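Local coordinates for protein acetyltransferase Atu2258 (Agrobacterium tumefaciens str. C58, PDB 2G3A) that transfers an acetyl group from acetyl-CoA to an acceptor substrate, preferring glucosamine 6-phosphate or dopamine and accepting several others, at residues R50-T55 with G65-H70; W75-L80 with Y113-N118; Q79-P84 with P94-M99; T131-L136 with W147-F152. All coordinates share one frame; numbering follows the deposited sequence.

Contact 1 (R50-T55 with G65-H70); sequences RDLNIT and GGLVGH
The carbonyl oxygen of Ile54 is gripped twice by the facing strand: Leu67 N donates to Ile54 O at 2.8 Å, lying in the carbonyl plane, and Gly66 CA adds a CH...O contact to Ile54 O at 3.1 Å. Such closeness suits glycine, which brings no side chain to the approach and readily takes up the positive phi (137°) found here. The return bond from Ile54 N to Leu67 O is 2.9 Å long and nearly straight (166°). Further along, Leu52 and Gly69 form a second hydrogen-bonded pair, in which Gly69 N reaches Leu52 O by a more bent bond. Together these make the antiparallel beta hairpin of strands 50-57 and 63-72, at one edge of the chain's GNAT sheet. Leu52, Ile54 and Leu67 share the face turned to helix 92-106, where branched apolar side chains fill the core. With CG of Leu67 anti to its backbone N (chi1 179°), CD2 reaches back over Leu52 O at 3.8 Å and stands 4.4 Å from Leu52 CD2. Asn53, Val68 and Thr55 take the other face. Strand 50-57 also pairs antiparallel with a strand of the second subunit, and Arg50 NE makes a salt bridge to Asp22 of that subunit.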
loop_
_atom_site.group_PDB
_atom_site.type_symbol
_atom_site.label_atom_id
_atom_site.label_comp_id
_atom_site.label_asym_id
_atom_site.label_seq_id
_atom_site.Cartn_x
_atom_site.Cartn_y
_atom_site.Cartn_z
ATOM N N ARG A 50 -0.221 -9.168 -11.299
ATOM C CA ARG A 50 -0.387 -8.688 -12.654
ATOM C C ARG A 50 -0.988 -7.294 -12.624
ATOM O O ARG A 50 -2.054 -7.078 -12.046
ATOM C CB ARG A 50 -1.284 -9.646 -13.432
ATOM C CG ARG A 50 -1.463 -9.320 -14.900
ATOM C CD ARG A 50 -2.336 -10.387 -15.536
ATOM N NE ARG A 50 -2.716 -10.077 -16.909
ATOM C CZ ARG A 50 -3.729 -10.651 -17.554
ATOM N NH1 ARG A 50 -4.480 -11.566 -16.953
ATOM N NH2 ARG A 50 -3.990 -10.312 -18.805
ATOM N N ASP A 51 -0.301 -6.345 -13.246
ATOM C CA ASP A 51 -0.767 -4.961 -13.251
ATOM C C ASP A 51 -2.142 -4.828 -13.895
ATOM O O ASP A 51 -2.528 -5.631 -14.747
ATOM C CB ASP A 51 0.233 -4.073 -13.986
ATOM C CG ASP A 51 1.576 -4.020 -13.285
ATOM O OD1 ASP A 51 1.600 -3.796 -12.056
ATOM O OD2 ASP A 51 2.604 -4.217 -13.959
ATOM N N LEU A 52 -2.876 -3.807 -13.465
ATOM C CA LEU A 52 -4.167 -3.481 -14.044
ATOM C C LEU A 52 -4.316 -1.955 -14.015
ATOM O O LEU A 52 -4.599 -1.359 -12.965
ATOM C CB LEU A 52 -5.310 -4.180 -13.269
ATOM C CG LEU A 52 -6.686 -4.247 -13.955
ATOM C CD1 LEU A 52 -7.628 -5.205 -13.230
ATOM C CD2 LEU A 52 -7.332 -2.841 -14.110
ATOM N N ASN A 53 -4.101 -1.325 -15.169
ATOM C CA ASN A 53 -4.218 0.122 -15.282
ATOM C C ASN A 53 -5.266 0.510 -16.320
ATOM O O ASN A 53 -5.493 -0.211 -17.297
ATOM C CB ASN A 53 -2.881 0.746 -15.685
ATOM C CG ASN A 53 -1.747 0.397 -14.736
ATOM O OD1 ASN A 53 -1.928 0.319 -13.517
ATOM N ND2 ASN A 53 -0.559 0.209 -15.298
ATOM N N ILE A 54 -5.900 1.653 -16.100
ATOM C CA ILE A 54 -6.797 2.234 -17.072
ATOM C C ILE A 54 -6.383 3.687 -17.183
ATOM O O ILE A 54 -6.418 4.432 -16.194
ATOM C CB ILE A 54 -8.268 2.129 -16.662
ATOM C CG1 ILE A 54 -8.685 0.663 -16.544
ATOM C CG2 ILE A 54 -9.166 2.859 -17.678
ATOM C CD1 ILE A 54 -9.714 0.419 -15.492
ATOM N N THR A 55 -5.964 4.080 -18.380
ATOM C CA THR A 55 -5.617 5.464 -18.625
ATOM C C THR A 55 -6.743 6.150 -19.375
ATOM O O THR A 55 -7.360 5.572 -20.269
ATOM C CB THR A 55 -4.287 5.618 -19.395
ATOM O OG1 THR A 55 -4.251 4.692 -20.488
ATOM C CG2 THR A 55 -3.098 5.352 -18.470
ATOM N N GLY A 65 -5.696 11.125 -16.548
ATOM C CA GLY A 65 -6.216 10.522 -15.322
ATOM C C GLY A 65 -6.347 9.017 -15.496
ATOM O O GLY A 65 -5.817 8.449 -16.458
ATOM N N GLY A 66 -7.058 8.378 -14.573
ATOM C CA GLY A 66 -7.288 6.941 -14.655
ATOM C C GLY A 66 -7.149 6.200 -13.343
ATOM O O GLY A 66 -7.266 6.786 -12.275
ATOM N N LEU A 67 -6.875 4.902 -13.454
ATOM C CA LEU A 67 -6.800 4.001 -12.331
ATOM C C LEU A 67 -5.519 3.176 -12.449
ATOM O O LEU A 67 -5.158 2.708 -13.545
ATOM C CB LEU A 67 -8.062 3.115 -12.287
ATOM C CG LEU A 67 -8.219 2.053 -11.200
ATOM C CD1 LEU A 67 -9.703 1.754 -10.950
ATOM C CD2 LEU A 67 -7.427 0.751 -11.491
ATOM N N VAL A 68 -4.825 3.041 -11.323
ATOM C CA VAL A 68 -3.629 2.197 -11.218
ATOM C C VAL A 68 -3.886 1.139 -10.159
ATOM O O VAL A 68 -4.263 1.460 -9.023
ATOM C CB VAL A 68 -2.371 3.028 -10.853
ATOM C CG1 VAL A 68 -1.122 2.121 -10.702
ATOM C CG2 VAL A 68 -2.109 4.097 -11.908
ATOM N N GLY A 69 -3.711 -0.123 -10.522
ATOM C CA GLY A 69 -3.853 -1.191 -9.539
ATOM C C GLY A 69 -3.216 -2.482 -9.971
ATOM O O GLY A 69 -2.372 -2.501 -10.860
ATOM N N HIS A 70 -3.611 -3.574 -9.333
ATOM C CA HIS A 70 -3.103 -4.890 -9.726
ATOM C C HIS A 70 -3.950 -5.990 -9.115
ATOM O O HIS A 70 -4.657 -5.773 -8.135
ATOM C CB HIS A 70 -1.636 -5.080 -9.311
ATOM C CG HIS A 70 -1.425 -5.136 -7.829
ATOM N ND1 HIS A 70 -1.071 -4.032 -7.086
ATOM C CD2 HIS A 70 -1.501 -6.168 -6.957
ATOM C CE1 HIS A 70 -0.950 -4.378 -5.817
ATOM N NE2 HIS A 70 -1.205 -5.670 -5.713
#

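Contact 2 (W75-L80 with Y113-N118); sequences WLYVQL and YIDTMN
Tyr77 OH donates to Asp115 OD2 over just 2.5 Å, meeting the lone pair on the side of the other carboxylate oxygen. OD2 sits at the edge of the phenol ring, in its plane. Asp115 has CG between its backbone N and carbonyl carbon (chi1 51°), a turn that swings the carboxylate back to the tyrosine. Tyr77 also passes CD1 over one face of the Tyr113 ring, 3.4 Å from Tyr113 CE1, with the two ring planes 31° apart; tyrosine suits position 77 by joining a ring for this packing to a hydroxyl that reaches Asp115. On the other face, Val78 and Ile114 lie side by side, CG1 of Val78 3.7 Å from CD1 of Ile114, compact apolar groups beneath which Leu97 of helix 92-106 packs. Behind these side chains, Tyr113 N donates to Leu76 O at 2.7 Å and Val78 N to Tyr113 O at 3.2 Å, both nearly along the C=O axis. Direct pairing then gives way to water 1, which donates to Val78 O at 2.6 Å and accepts from Asp115 N at 3.1 Å. Parallel neighbours joined through helix 92-106, the strands form a beta-alpha-beta unit, and their parting is consistent with the splayed central strands that receive acetyl-CoA in the GNAT fold.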
loop_
_atom_site.group_PDB
_atom_site.type_symbol
_atom_site.label_atom_id
_atom_site.label_comp_id
_atom_site.label_asym_id
_atom_site.label_seq_id
_atom_site.Cartn_x
_atom_site.Cartn_y
_atom_site.Cartn_z
ATOM N N TRP A 75 -7.347 -11.247 -5.602
ATOM C CA TRP A 75 -7.947 -9.950 -5.262
ATOM C C TRP A 75 -7.390 -8.811 -6.083
ATOM O O TRP A 75 -6.185 -8.754 -6.347
ATOM C CB TRP A 75 -7.776 -9.637 -3.765
ATOM C CG TRP A 75 -8.692 -10.478 -2.892
ATOM C CD1 TRP A 75 -8.549 -11.806 -2.582
ATOM C CD2 TRP A 75 -9.899 -10.044 -2.259
ATOM N NE1 TRP A 75 -9.602 -12.222 -1.788
ATOM C CE2 TRP A 75 -10.431 -11.155 -1.561
ATOM C CE3 TRP A 75 -10.563 -8.811 -2.179
ATOM C CZ2 TRP A 75 -11.611 -11.072 -0.804
ATOM C CZ3 TRP A 75 -11.725 -8.726 -1.421
ATOM C CH2 TRP A 75 -12.245 -9.854 -0.754
ATOM N N LEU A 76 -8.296 -7.920 -6.500
ATOM C CA LEU A 76 -7.943 -6.632 -7.091
ATOM C C LEU A 76 -7.660 -5.584 -6.010
ATOM O O LEU A 76 -8.457 -5.403 -5.083
ATOM C CB LEU A 76 -9.082 -6.127 -7.988
ATOM C CG LEU A 76 -9.014 -4.665 -8.445
ATOM C CD1 LEU A 76 -7.843 -4.398 -9.383
ATOM C CD2 LEU A 76 -10.343 -4.225 -9.097
ATOM N N TYR A 77 -6.505 -4.934 -6.115
ATOM C CA TYR A 77 -6.194 -3.762 -5.286
ATOM C C TYR A 77 -6.162 -2.556 -6.213
ATOM O O TYR A 77 -5.426 -2.550 -7.215
ATOM C CB TYR A 77 -4.849 -3.893 -4.543
ATOM C CG TYR A 77 -4.512 -2.626 -3.736
ATOM C CD1 TYR A 77 -5.423 -2.111 -2.825
ATOM C CD2 TYR A 77 -3.305 -1.916 -3.938
ATOM C CE1 TYR A 77 -5.152 -0.941 -2.092
ATOM C CE2 TYR A 77 -3.025 -0.726 -3.205
ATOM C CZ TYR A 77 -3.962 -0.252 -2.288
ATOM O OH TYR A 77 -3.735 0.902 -1.536
ATOM N N VAL A 78 -6.979 -1.557 -5.897
ATOM C CA VAL A 78 -6.946 -0.283 -6.603
ATOM C C VAL A 78 -6.033 0.641 -5.804
ATOM O O VAL A 78 -6.335 0.985 -4.655
ATOM C CB VAL A 78 -8.361 0.335 -6.772
ATOM C CG1 VAL A 78 -8.284 1.758 -7.364
ATOM C CG2 VAL A 78 -9.248 -0.571 -7.636
ATOM N N GLN A 79 -4.906 1.018 -6.408
ATOM C CA GLN A 79 -3.906 1.848 -5.736
ATOM C C GLN A 79 -4.131 3.356 -5.922
ATOM O O GLN A 79 -4.032 4.137 -4.959
ATOM C CB GLN A 79 -2.500 1.485 -6.239
ATOM C CG GLN A 79 -1.372 2.207 -5.508
ATOM C CD GLN A 79 -0.094 2.277 -6.336
ATOM O OE1 GLN A 79 0.110 1.484 -7.265
ATOM N NE2 GLN A 79 0.770 3.232 -6.007
ATOM N N LEU A 80 -4.413 3.771 -7.156
ATOM C CA LEU A 80 -4.621 5.183 -7.443
ATOM C C LEU A 80 -5.816 5.326 -8.349
ATOM O O LEU A 80 -6.015 4.504 -9.231
ATOM C CB LEU A 80 -3.410 5.802 -8.157
ATOM C CG LEU A 80 -1.978 5.649 -7.623
ATOM C CD1 LEU A 80 -0.993 6.043 -8.717
ATOM C CD2 LEU A 80 -1.749 6.499 -6.391
ATOM N N TYR A 113 -10.238 -4.636 -3.200
ATOM C CA TYR A 113 -10.163 -3.732 -2.061
ATOM C C TYR A 113 -9.518 -2.405 -2.418
ATOM O O TYR A 113 -8.853 -2.259 -3.454
ATOM C CB TYR A 113 -9.531 -4.411 -0.817
ATOM C CG TYR A 113 -8.047 -4.704 -0.929
ATOM C CD1 TYR A 113 -7.119 -3.979 -0.171
ATOM C CD2 TYR A 113 -7.569 -5.727 -1.758
ATOM C CE1 TYR A 113 -5.747 -4.249 -0.263
ATOM C CE2 TYR A 113 -6.211 -6.013 -1.842
ATOM C CZ TYR A 113 -5.307 -5.274 -1.091
ATOM O OH TYR A 113 -3.952 -5.560 -1.183
ATOM N N ILE A 114 -9.720 -1.440 -1.530
ATOM C CA ILE A 114 -9.415 -0.059 -1.811
ATOM C C ILE A 114 -9.246 0.698 -0.498
ATOM O O ILE A 114 -9.747 0.274 0.547
ATOM C CB ILE A 114 -10.524 0.568 -2.730
ATOM C CG1 ILE A 114 -10.023 1.820 -3.443
ATOM C CG2 ILE A 114 -11.808 0.877 -1.925
ATOM C CD1 ILE A 114 -10.884 2.186 -4.709
ATOM N N ASP A 115 -8.520 1.813 -0.538
ATOM C CA ASP A 115 -8.418 2.638 0.670
ATOM C C ASP A 115 -8.425 4.123 0.329
ATOM O O ASP A 115 -8.159 4.499 -0.803
ATOM C CB ASP A 115 -7.183 2.256 1.478
ATOM C CG ASP A 115 -5.939 2.238 0.632
ATOM O OD1 ASP A 115 -5.519 3.318 0.218
ATOM O OD2 ASP A 115 -5.408 1.145 0.371
ATOM N N THR A 116 -8.729 4.961 1.308
ATOM C CA THR A 116 -8.867 6.394 1.040
ATOM C C THR A 116 -8.844 7.237 2.308
ATOM O O THR A 116 -9.249 6.770 3.374
ATOM C CB THR A 116 -10.165 6.706 0.228
ATOM O OG1 THR A 116 -10.133 8.063 -0.199
ATOM C CG2 THR A 116 -11.434 6.478 1.055
HETATM N N MSE A 117 -8.378 8.475 2.177
HETATM C CA MSE A 117 -8.540 9.483 3.231
HETATM C C MSE A 117 -9.513 10.596 2.830
HETATM O O MSE A 117 -9.712 11.552 3.568
HETATM C CB MSE A 117 -7.194 10.099 3.576
HETATM C CG MSE A 117 -6.722 11.091 2.511
HETATM SE SE MSE A 117 -4.958 11.819 2.931
HETATM C CE MSE A 117 -5.492 13.319 4.073
ATOM N N ASN A 118 -10.121 10.458 1.654
ATOM C CA ASN A 118 -10.984 11.495 1.075
ATOM C C ASN A 118 -12.456 11.118 1.268
ATOM O O ASN A 118 -12.896 10.109 0.718
ATOM C CB ASN A 118 -10.629 11.618 -0.414
ATOM C CG ASN A 118 -11.404 12.698 -1.125
ATOM O OD1 ASN A 118 -12.521 13.025 -0.759
ATOM N ND2 ASN A 118 -10.803 13.254 -2.159
HETATM O O HOH W 1 -6.802 2.798 -2.906
#

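Contact 3 (Q79-P84 with P94-M99); sequences QLLFVP and PKLLAM
Leu81 and Val83, at the end of strand 75-82 and just beyond it, probably bind CoA together with Phe82, and they rest on Leu96 and Leu97 of helix 92-106. Leu81 is the centre of the contact because its two methyls divide the work: CD2 lies 3.8 Å from Leu96 CD1, while CD1 lies 3.8 Å from Leu97 CD2. With its CG anti to the backbone N (chi1 -164°), the leucine fork straddles the two helix residues, crossing Leu96 obliquely and Leu97 at about a right angle. Leu96 in turn sends CD1 between the strand side chains, touching Val83 CG2 more loosely at 4.2 Å. Purely apolar chains suit this place, since the strand bonds to strand 63-72 in the plane of the sheet, as at Phe82 with Gly66, and the helix satisfies its own groups, as where Ala98 N donates to Pro94 O. The axes of strand and helix stay 9.7 Å apart at an angle of 140°, a gap that leucines on both elements bridge. Phe82 points the opposite way and packs on Pro35 of the second subunit. Leu96 extends the apolar layer to Ile54 and Ile56, and Leu97 extends it to Tyr125, itself a probable CoA contact. In the loop joining strand to helix, Arg88 NE donates to Val83 O, and Arg88 opens the sequence RGQGIA, which fits the Q/R-x-x-G-x-G/A pyrophosphate-binding loop of GNAT acetyltransferases.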
loop_
_atom_site.group_PDB
_atom_site.type_symbol
_atom_site.label_atom_id
_atom_site.label_comp_id
_atom_site.label_asym_id
_atom_site.label_seq_id
_atom_site.Cartn_x
_atom_site.Cartn_y
_atom_site.Cartn_z
ATOM N N GLN A 79 -4.906 1.018 -6.408
ATOM C CA GLN A 79 -3.906 1.848 -5.736
ATOM C C GLN A 79 -4.131 3.356 -5.922
ATOM O O GLN A 79 -4.032 4.137 -4.959
ATOM C CB GLN A 79 -2.500 1.485 -6.239
ATOM C CG GLN A 79 -1.372 2.207 -5.508
ATOM C CD GLN A 79 -0.094 2.277 -6.336
ATOM O OE1 GLN A 79 0.110 1.484 -7.265
ATOM N NE2 GLN A 79 0.770 3.232 -6.007
ATOM N N LEU A 80 -4.413 3.771 -7.156
ATOM C CA LEU A 80 -4.621 5.183 -7.443
ATOM C C LEU A 80 -5.816 5.326 -8.349
ATOM O O LEU A 80 -6.015 4.504 -9.231
ATOM C CB LEU A 80 -3.410 5.802 -8.157
ATOM C CG LEU A 80 -1.978 5.649 -7.623
ATOM C CD1 LEU A 80 -0.993 6.043 -8.717
ATOM C CD2 LEU A 80 -1.749 6.499 -6.391
ATOM N N LEU A 81 -6.580 6.396 -8.146
ATOM C CA LEU A 81 -7.661 6.754 -9.047
ATOM C C LEU A 81 -7.750 8.252 -9.095
ATOM O O LEU A 81 -7.926 8.896 -8.052
ATOM C CB LEU A 81 -8.990 6.169 -8.562
ATOM C CG LEU A 81 -10.174 6.099 -9.533
ATOM C CD1 LEU A 81 -11.185 5.067 -9.063
ATOM C CD2 LEU A 81 -10.866 7.461 -9.749
ATOM N N PHE A 82 -7.622 8.810 -10.303
ATOM C CA PHE A 82 -7.743 10.244 -10.498
ATOM C C PHE A 82 -8.662 10.587 -11.671
ATOM O O PHE A 82 -8.485 10.105 -12.798
ATOM C CB PHE A 82 -6.361 10.893 -10.693
ATOM C CG PHE A 82 -6.421 12.384 -10.910
ATOM C CD1 PHE A 82 -6.522 13.255 -9.824
ATOM C CD2 PHE A 82 -6.395 12.918 -12.194
ATOM C CE1 PHE A 82 -6.590 14.615 -10.012
ATOM C CE2 PHE A 82 -6.470 14.308 -12.397
ATOM C CZ PHE A 82 -6.564 15.151 -11.307
ATOM N N VAL A 83 -9.643 11.434 -11.398
ATOM C CA VAL A 83 -10.522 11.947 -12.434
ATOM C C VAL A 83 -10.184 13.418 -12.679
ATOM O O VAL A 83 -10.160 14.200 -11.739
ATOM C CB VAL A 83 -12.016 11.756 -12.044
ATOM C CG1 VAL A 83 -12.927 12.402 -13.070
ATOM C CG2 VAL A 83 -12.344 10.264 -11.903
ATOM N N PRO A 84 -9.896 13.795 -13.945
ATOM C CA PRO A 84 -9.596 15.198 -14.269
ATOM C C PRO A 84 -10.729 16.149 -13.867
ATOM O O PRO A 84 -11.903 15.789 -13.931
ATOM C CB PRO A 84 -9.428 15.180 -15.793
ATOM C CG PRO A 84 -9.122 13.773 -16.130
ATOM C CD PRO A 84 -9.848 12.934 -15.140
ATOM N N PRO A 94 -16.761 5.874 -10.894
ATOM C CA PRO A 94 -17.432 4.560 -10.981
ATOM C C PRO A 94 -17.164 3.782 -12.290
ATOM O O PRO A 94 -17.097 2.553 -12.261
ATOM C CB PRO A 94 -18.915 4.912 -10.827
ATOM C CG PRO A 94 -18.908 6.224 -10.066
ATOM C CD PRO A 94 -17.725 6.958 -10.630
ATOM N N LYS A 95 -17.004 4.490 -13.410
ATOM C CA LYS A 95 -16.710 3.842 -14.687
ATOM C C LYS A 95 -15.357 3.145 -14.640
ATOM O O LYS A 95 -15.211 2.034 -15.145
ATOM C CB LYS A 95 -16.759 4.846 -15.843
ATOM C CG LYS A 95 -16.383 4.244 -17.205
ATOM C CD LYS A 95 -16.719 5.191 -18.344
ATOM C CE LYS A 95 -16.475 4.535 -19.707
ATOM N NZ LYS A 95 -16.885 5.459 -20.804
ATOM N N LEU A 96 -14.364 3.823 -14.063
ATOM C CA LEU A 96 -13.035 3.246 -13.880
ATOM C C LEU A 96 -13.100 2.029 -12.974
ATOM O O LEU A 96 -12.506 1.003 -13.286
ATOM C CB LEU A 96 -12.053 4.285 -13.311
ATOM C CG LEU A 96 -11.708 5.468 -14.227
ATOM C CD1 LEU A 96 -11.072 6.572 -13.422
ATOM C CD2 LEU A 96 -10.805 5.050 -15.388
ATOM N N LEU A 97 -13.848 2.134 -11.872
ATOM C CA LEU A 97 -14.019 0.984 -10.976
ATOM C C LEU A 97 -14.720 -0.195 -11.665
ATOM O O LEU A 97 -14.373 -1.357 -11.439
ATOM C CB LEU A 97 -14.789 1.392 -9.726
ATOM C CG LEU A 97 -14.041 2.377 -8.806
ATOM C CD1 LEU A 97 -15.016 2.911 -7.764
ATOM C CD2 LEU A 97 -12.807 1.697 -8.151
ATOM N N ALA A 98 -15.724 0.114 -12.481
ATOM C CA ALA A 98 -16.449 -0.917 -13.231
ATOM C C ALA A 98 -15.564 -1.604 -14.276
ATOM O O ALA A 98 -15.626 -2.834 -14.450
ATOM C CB ALA A 98 -17.716 -0.320 -13.874
HETATM N N MSE A 99 -14.707 -0.835 -14.942
HETATM C CA MSE A 99 -13.774 -1.428 -15.911
HETATM C C MSE A 99 -12.736 -2.326 -15.237
HETATM O O MSE A 99 -12.404 -3.408 -15.746
HETATM C CB MSE A 99 -13.075 -0.345 -16.718
HETATM C CG MSE A 99 -14.013 0.431 -17.626
HETATM SE SE MSE A 99 -13.027 1.769 -18.628
HETATM C CE MSE A 99 -11.710 0.623 -19.563
#

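Contact 4 (T131-L136 with W147-F152); sequences TKIGSL and WLEKRF
Strands 131-136 and 147-151 pair antiparallel through a classic beta bulge, in which Ile133 and Gly134 together face Trp147: Ile133 N donates to Trp147 O at 2.7 Å, and Trp147 N to Gly134 O at 2.9 Å. Beyond the bulge, Thr131 and Glu149 form a hydrogen-bonded pair, Thr131 N to Glu149 O and Glu149 N to Thr131 O, both 2.8 Å. Ile133, with CG1 between its backbone N and carbonyl carbon (chi1 57°), spreads two branches over the partner strand. CG1 meets Trp147 CB at 3.6 Å, while CG2 covers the aliphatic stem of Glu149, 3.5 Å from its CG; a beta-branched residue serves both neighbours at once. Gly134 has a fully extended backbone (phi 172°, psi 173°) that glycine adopts readily, and Leu136 CD2 reaches the indole's edge at Trp147 CH2, 3.8 Å away. The carboxylate of Glu149 is held by two partners: OE1 forms a salt bridge with Arg151 NH1 at 3.0 Å, and OE2 accepts from water 2, which also donates to Lys132 O. On the other face, Leu148 lies alongside the Lys132 stem, Leu148 CD2 3.8 Å from Lys132 CG. Strand 145-151 lies between strands 131-136 and 111-116; Leu148 packs under helix 119-128, and Trp147 meets Trp147 of the second subunit.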
loop_
_atom_site.group_PDB
_atom_site.type_symbol
_atom_site.label_atom_id
_atom_site.label_comp_id
_atom_site.label_asym_id
_atom_site.label_seq_id
_atom_site.Cartn_x
_atom_site.Cartn_y
_atom_site.Cartn_z
ATOM N N THR A 131 -17.590 -2.005 0.893
ATOM C CA THR A 131 -18.026 -1.997 2.289
ATOM C C THR A 131 -16.796 -1.892 3.181
ATOM O O THR A 131 -15.797 -2.574 2.948
ATOM C CB THR A 131 -18.807 -3.268 2.646
ATOM O OG1 THR A 131 -17.995 -4.414 2.371
ATOM C CG2 THR A 131 -20.091 -3.357 1.841
ATOM N N LYS A 132 -16.877 -1.027 4.184
ATOM C CA LYS A 132 -15.746 -0.699 5.029
ATOM C C LYS A 132 -15.284 -1.916 5.795
ATOM O O LYS A 132 -16.092 -2.697 6.292
ATOM C CB LYS A 132 -16.134 0.416 6.004
ATOM C CG LYS A 132 -16.609 1.679 5.302
ATOM C CD LYS A 132 -16.490 2.928 6.172
ATOM C CE LYS A 132 -17.813 3.297 6.822
ATOM N NZ LYS A 132 -17.896 4.774 7.044
ATOM N N ILE A 133 -13.975 -2.075 5.895
ATOM C CA ILE A 133 -13.421 -3.188 6.654
ATOM C C ILE A 133 -12.643 -2.708 7.873
ATOM O O ILE A 133 -12.400 -3.476 8.781
ATOM C CB ILE A 133 -12.605 -4.182 5.774
ATOM C CG1 ILE A 133 -11.473 -3.481 5.027
ATOM C CG2 ILE A 133 -13.552 -4.927 4.812
ATOM C CD1 ILE A 133 -10.757 -4.355 3.968
ATOM N N GLY A 134 -12.293 -1.424 7.902
ATOM C CA GLY A 134 -11.616 -0.841 9.067
ATOM C C GLY A 134 -11.165 0.575 8.767
ATOM O O GLY A 134 -11.253 1.030 7.619
ATOM N N SER A 135 -10.658 1.263 9.791
ATOM C CA SER A 135 -10.216 2.645 9.627
ATOM C C SER A 135 -9.235 3.008 10.726
ATOM O O SER A 135 -9.122 2.303 11.727
ATOM C CB SER A 135 -11.420 3.609 9.631
ATOM O OG SER A 135 -12.087 3.558 10.887
ATOM N N LEU A 136 -8.500 4.093 10.527
ATOM C CA LEU A 136 -7.668 4.636 11.588
ATOM C C LEU A 136 -7.635 6.139 11.473
ATOM O O LEU A 136 -7.924 6.686 10.413
ATOM C CB LEU A 136 -6.249 4.065 11.547
ATOM C CG LEU A 136 -5.275 4.386 10.410
ATOM C CD1 LEU A 136 -4.666 5.776 10.559
ATOM C CD2 LEU A 136 -4.160 3.356 10.472
ATOM N N TRP A 147 -10.374 1.489 4.881
ATOM C CA TRP A 147 -10.175 0.382 3.945
ATOM C C TRP A 147 -11.527 -0.209 3.671
ATOM O O TRP A 147 -12.389 -0.322 4.578
ATOM C CB TRP A 147 -9.243 -0.701 4.527
ATOM C CG TRP A 147 -7.773 -0.276 4.576
ATOM C CD1 TRP A 147 -6.804 -0.527 3.631
ATOM C CD2 TRP A 147 -7.131 0.480 5.617
ATOM N NE1 TRP A 147 -5.605 0.037 4.029
ATOM C CE2 TRP A 147 -5.785 0.655 5.243
ATOM C CE3 TRP A 147 -7.572 1.032 6.833
ATOM C CZ2 TRP A 147 -4.875 1.362 6.045
ATOM C CZ3 TRP A 147 -6.673 1.729 7.620
ATOM C CH2 TRP A 147 -5.332 1.872 7.225
ATOM N N LEU A 148 -11.732 -0.591 2.415
ATOM C CA LEU A 148 -13.007 -1.162 2.005
ATOM C C LEU A 148 -12.796 -2.394 1.133
ATOM O O LEU A 148 -11.777 -2.500 0.450
ATOM C CB LEU A 148 -13.846 -0.116 1.218
ATOM C CG LEU A 148 -14.174 1.188 1.945
ATOM C CD1 LEU A 148 -13.180 2.268 1.566
ATOM C CD2 LEU A 148 -15.604 1.665 1.628
ATOM N N GLU A 149 -13.766 -3.309 1.137
ATOM C CA GLU A 149 -13.738 -4.454 0.212
ATOM C C GLU A 149 -15.020 -4.544 -0.642
ATOM O O GLU A 149 -16.082 -4.021 -0.274
ATOM C CB GLU A 149 -13.578 -5.769 0.992
ATOM C CG GLU A 149 -14.865 -6.140 1.763
ATOM C CD GLU A 149 -14.762 -7.412 2.600
ATOM O OE1 GLU A 149 -13.736 -8.116 2.512
ATOM O OE2 GLU A 149 -15.724 -7.696 3.350
ATOM N N LYS A 150 -14.913 -5.264 -1.751
ATOM C CA LYS A 150 -16.066 -5.633 -2.570
ATOM C C LYS A 150 -15.851 -7.057 -3.059
ATOM O O LYS A 150 -14.954 -7.338 -3.861
ATOM C CB LYS A 150 -16.272 -4.668 -3.749
ATOM C CG LYS A 150 -17.581 -4.917 -4.541
ATOM C CD LYS A 150 -17.832 -3.721 -5.488
ATOM C CE LYS A 150 -19.179 -3.801 -6.180
ATOM N NZ LYS A 150 -19.229 -4.859 -7.216
ATOM N N ARG A 151 -16.680 -7.957 -2.557
ATOM C CA ARG A 151 -16.572 -9.357 -2.916
ATOM C C ARG A 151 -17.415 -9.598 -4.154
ATOM O O ARG A 151 -18.535 -9.093 -4.256
ATOM C CB ARG A 151 -17.011 -10.242 -1.746
ATOM C CG ARG A 151 -16.409 -9.824 -0.416
ATOM C CD ARG A 151 -16.744 -10.782 0.720
ATOM N NE ARG A 151 -15.849 -11.936 0.707
ATOM C CZ ARG A 151 -14.704 -12.028 1.383
ATOM N NH1 ARG A 151 -14.278 -11.043 2.182
ATOM N NH2 ARG A 151 -13.977 -13.126 1.260
ATOM N N PHE A 152 -16.863 -10.349 -5.103
ATOM C CA PHE A 152 -17.572 -10.676 -6.338
ATOM C C PHE A 152 -18.558 -11.850 -6.214
ATOM O O PHE A 152 -18.347 -12.774 -5.426
ATOM C CB PHE A 152 -16.574 -10.928 -7.469
ATOM C CG PHE A 152 -15.592 -9.797 -7.675
ATOM C CD1 PHE A 152 -14.362 -10.036 -8.288
ATOM C CD2 PHE A 152 -15.898 -8.495 -7.241
ATOM C CE1 PHE A 152 -13.457 -8.985 -8.487
ATOM C CE2 PHE A 152 -15.009 -7.442 -7.434
ATOM C CZ PHE A 152 -13.773 -7.697 -8.056
HETATM O O HOH W 2 -16.927 -5.364 5.279
#

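In the fold
All four contacts reach one mixed sheet, and their chemistry follows their place in it. Contacts 1 and 4 are antiparallel hairpins at the two outermost strands of the sheet within this chain, their centres about 19 Å apart; the first is largely buried, the second partly exposed, with a salt bridge and a water among its side chains. Contact 2 is the parallel pair near the middle, where aromatic rings, a phenol-carboxylate bond and water supplement few backbone bonds. Contact 3 alone joins sheet to helix, and does so with methyl groups. Contacts 2 and 3 share strand 75-82, which bonds to contact 1 through Val68; Ile114 and Leu148 tie contact 2 to contact 4. Every contact also touches the second subunit.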